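PDB 1XKY: dihydrodipicolinate synthase from Bacillus anthracis, which probably catalyses the condensation of pyruvate with aspartate semialdehyde, the first committed step of lysine biosynthesis by the diaminopimelate route. Local coordinates for residues Arg72-Val75 and Ser76-Lys80. Residues are numbered along the deposited sequence; the frame is centred on the assembly and turned at random.
Sequences RHVV and SVVDK
His73 and Val77 meet one helical turn apart. The CG2 methyl of Val77 lies over one face of the His73 ring in a CH-pi contact, 3.8 Å from the ring centroid and closest to NE2 (3.5 Å). CG of His73 lies anti to the backbone N (chi1 -179°), beside the carbonyl carbon, and chi2 of 73° sets the turn of the ring. His73 NE2 is itself satisfied by a hydrogen bond with Thr36 OG1.

The backbone forms the i to i+4 ladder of the last helical turn. Arg72 O accepts from Ser76 N, His73 O from Val77 N at 2.9 Å, and Val74 O from Val78 N, also at 2.9 Å. Asp79 N closes the series on Val75 O with a longer bond of 3.2 Å.

At Asp79, with positive phi, the chain leaves the helix. Val75 O has a second donor, a water at 2.7 Å. That water accepts from Lys80 N at 3.0 Å and so bridges the helix end to the turn. Arg81 NH2 hydrogen-bonds to Val77 O and Arg81 NE to Val78 O. Lys80 NZ forms a salt bridge with Asp109.

This is the C-terminal end of helix 64-78 in a beta-alpha-beta unit of the TIM barrel. Val74 and Val78 pack on strands 49-52 and 84-87; His73, Val77 and also Val78 touch helix 32-44.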
ATOM      1  N   ARG A  72      13.197 -25.596  27.450  1.00 17.07           N
ATOM      2  CA  ARG A  72      13.622 -26.778  28.192  1.00 17.58           C
ATOM      3  C   ARG A  72      12.427 -27.659  28.562  1.00 16.98           C
ATOM      4  O   ARG A  72      12.479 -28.872  28.405  1.00 16.94           O
ATOM      5  CB  ARG A  72      14.395 -26.360  29.445  1.00 18.19           C
ATOM      6  CG  ARG A  72      14.940 -27.507  30.255  1.00 20.94           C
ATOM      7  CD  ARG A  72      15.456 -27.038  31.607  1.00 24.32           C
ATOM      8  NE  ARG A  72      16.714 -26.301  31.491  1.00 26.46           N
ATOM      9  CZ  ARG A  72      16.873 -24.993  31.685  1.00 29.97           C
ATOM     10  NH1 ARG A  72      15.850 -24.208  32.025  1.00 32.01           N
ATOM     11  NH2 ARG A  72      18.084 -24.459  31.545  1.00 30.27           N
ATOM     12  N   HIS A  73      11.353 -27.041  29.035  1.00 16.34           N
ATOM     13  CA  HIS A  73      10.158 -27.790  29.403  1.00 16.04           C
ATOM     14  C   HIS A  73       9.503 -28.471  28.200  1.00 15.90           C
ATOM     15  O   HIS A  73       9.105 -29.637  28.270  1.00 15.10           O
ATOM     16  CB  HIS A  73       9.142 -26.880  30.074  1.00 16.10           C
ATOM     17  CG  HIS A  73       7.898 -27.596  30.495  1.00 15.99           C
ATOM     18  ND1 HIS A  73       7.872 -28.456  31.570  1.00 16.07           N
ATOM     19  CD2 HIS A  73       6.647 -27.602  29.976  1.00 15.93           C
ATOM     20  CE1 HIS A  73       6.652 -28.945  31.709  1.00 17.50           C
ATOM     21  NE2 HIS A  73       5.890 -28.446  30.751  1.00 15.99           N
ATOM     22  N   VAL A  74       9.396 -27.739  27.095  1.00 15.42           N
ATOM     23  CA  VAL A  74       8.784 -28.274  25.893  1.00 15.45           C
ATOM     24  C   VAL A  74       9.624 -29.424  25.325  1.00 15.47           C
ATOM     25  O   VAL A  74       9.075 -30.436  24.892  1.00 15.30           O
ATOM     26  CB  VAL A  74       8.544 -27.165  24.828  1.00 15.03           C
ATOM     27  CG1 VAL A  74       8.019 -27.764  23.537  1.00 15.48           C
ATOM     28  CG2 VAL A  74       7.577 -26.101  25.370  1.00 15.25           C
ATOM     29  N   VAL A  75      10.945 -29.282  25.345  1.00 15.96           N
ATOM     30  CA  VAL A  75      11.830 -30.379  24.953  1.00 16.76           C
ATOM     31  C   VAL A  75      11.556 -31.629  25.804  1.00 17.27           C
ATOM     32  O   VAL A  75      11.465 -32.741  25.278  1.00 17.56           O
ATOM     33  CB  VAL A  75      13.330 -29.949  25.050  1.00 17.26           C
ATOM     34  CG1 VAL A  75      14.272 -31.161  25.082  1.00 17.26           C
ATOM     35  CG2 VAL A  75      13.683 -29.018  23.899  1.00 17.18           C
ATOM     36  N   SER A  76      11.412 -31.429  27.112  1.00 17.81           N
ATOM     37  CA  SER A  76      11.120 -32.519  28.052  1.00 18.44           C
ATOM     38  C   SER A  76       9.792 -33.216  27.746  1.00 18.20           C
ATOM     39  O   SER A  76       9.737 -34.436  27.658  1.00 18.32           O
ATOM     40  CB  SER A  76      11.105 -31.987  29.492  1.00 18.38           C
ATOM     41  OG  SER A  76      10.721 -33.007  30.404  1.00 21.06           O
ATOM     42  N   VAL A  77       8.724 -32.438  27.599  1.00 18.16           N
ATOM     43  CA  VAL A  77       7.393 -32.995  27.367  1.00 18.02           C
ATOM     44  C   VAL A  77       7.329 -33.681  26.003  1.00 18.10           C
ATOM     45  O   VAL A  77       6.815 -34.799  25.890  1.00 17.56           O
ATOM     46  CB  VAL A  77       6.280 -31.921  27.497  1.00 18.08           C
ATOM     47  CG1 VAL A  77       4.907 -32.505  27.151  1.00 18.08           C
ATOM     48  CG2 VAL A  77       6.256 -31.364  28.905  1.00 18.16           C
ATOM     49  N   VAL A  78       7.868 -33.024  24.980  1.00 18.05           N
ATOM     50  CA  VAL A  78       7.827 -33.560  23.614  1.00 18.35           C
ATOM     51  C   VAL A  78       8.525 -34.919  23.507  1.00 18.96           C
ATOM     52  O   VAL A  78       8.044 -35.807  22.794  1.00 19.00           O
ATOM     53  CB  VAL A  78       8.394 -32.542  22.603  1.00 18.05           C
ATOM     54  CG1 VAL A  78       8.616 -33.167  21.246  1.00 17.85           C
ATOM     55  CG2 VAL A  78       7.442 -31.370  22.487  1.00 17.82           C
ATOM     56  N   ASP A  79       9.636 -35.081  24.224  1.00 19.61           N
ATOM     57  CA  ASP A  79      10.296 -36.380  24.354  1.00 20.69           C
ATOM     58  C   ASP A  79      10.591 -36.975  22.964  1.00 20.80           C
ATOM     59  O   ASP A  79      10.327 -38.143  22.705  1.00 20.92           O
ATOM     60  CB  ASP A  79       9.408 -37.312  25.202  1.00 20.99           C
ATOM     61  CG  ASP A  79      10.127 -38.566  25.673  1.00 23.25           C
ATOM     62  OD1 ASP A  79       9.446 -39.598  25.823  1.00 26.10           O
ATOM     63  OD2 ASP A  79      11.354 -38.532  25.889  1.00 25.35           O
ATOM     64  N   LYS A  80      11.107 -36.127  22.076  1.00 20.79           N
ATOM     65  CA  LYS A  80      11.524 -36.503  20.720  1.00 20.90           C
ATOM     66  C   LYS A  80      10.421 -37.006  19.766  1.00 20.47           C
ATOM     67  O   LYS A  80      10.729 -37.543  18.705  1.00 20.85           O
ATOM     68  CB  LYS A  80      12.693 -37.507  20.784  1.00 21.17           C
ATOM     69  CG  LYS A  80      13.981 -36.904  21.332  1.00 21.63           C
ATOM     70  CD  LYS A  80      14.611 -35.923  20.344  1.00 21.89           C
ATOM     71  CE  LYS A  80      15.816 -35.223  20.956  1.00 22.50           C
ATOM     72  NZ  LYS A  80      16.279 -34.095  20.101  1.00 22.61           N
TER
HETATM   73  O   HOH W   1      12.410 -33.576  22.902  1.00 15.98           O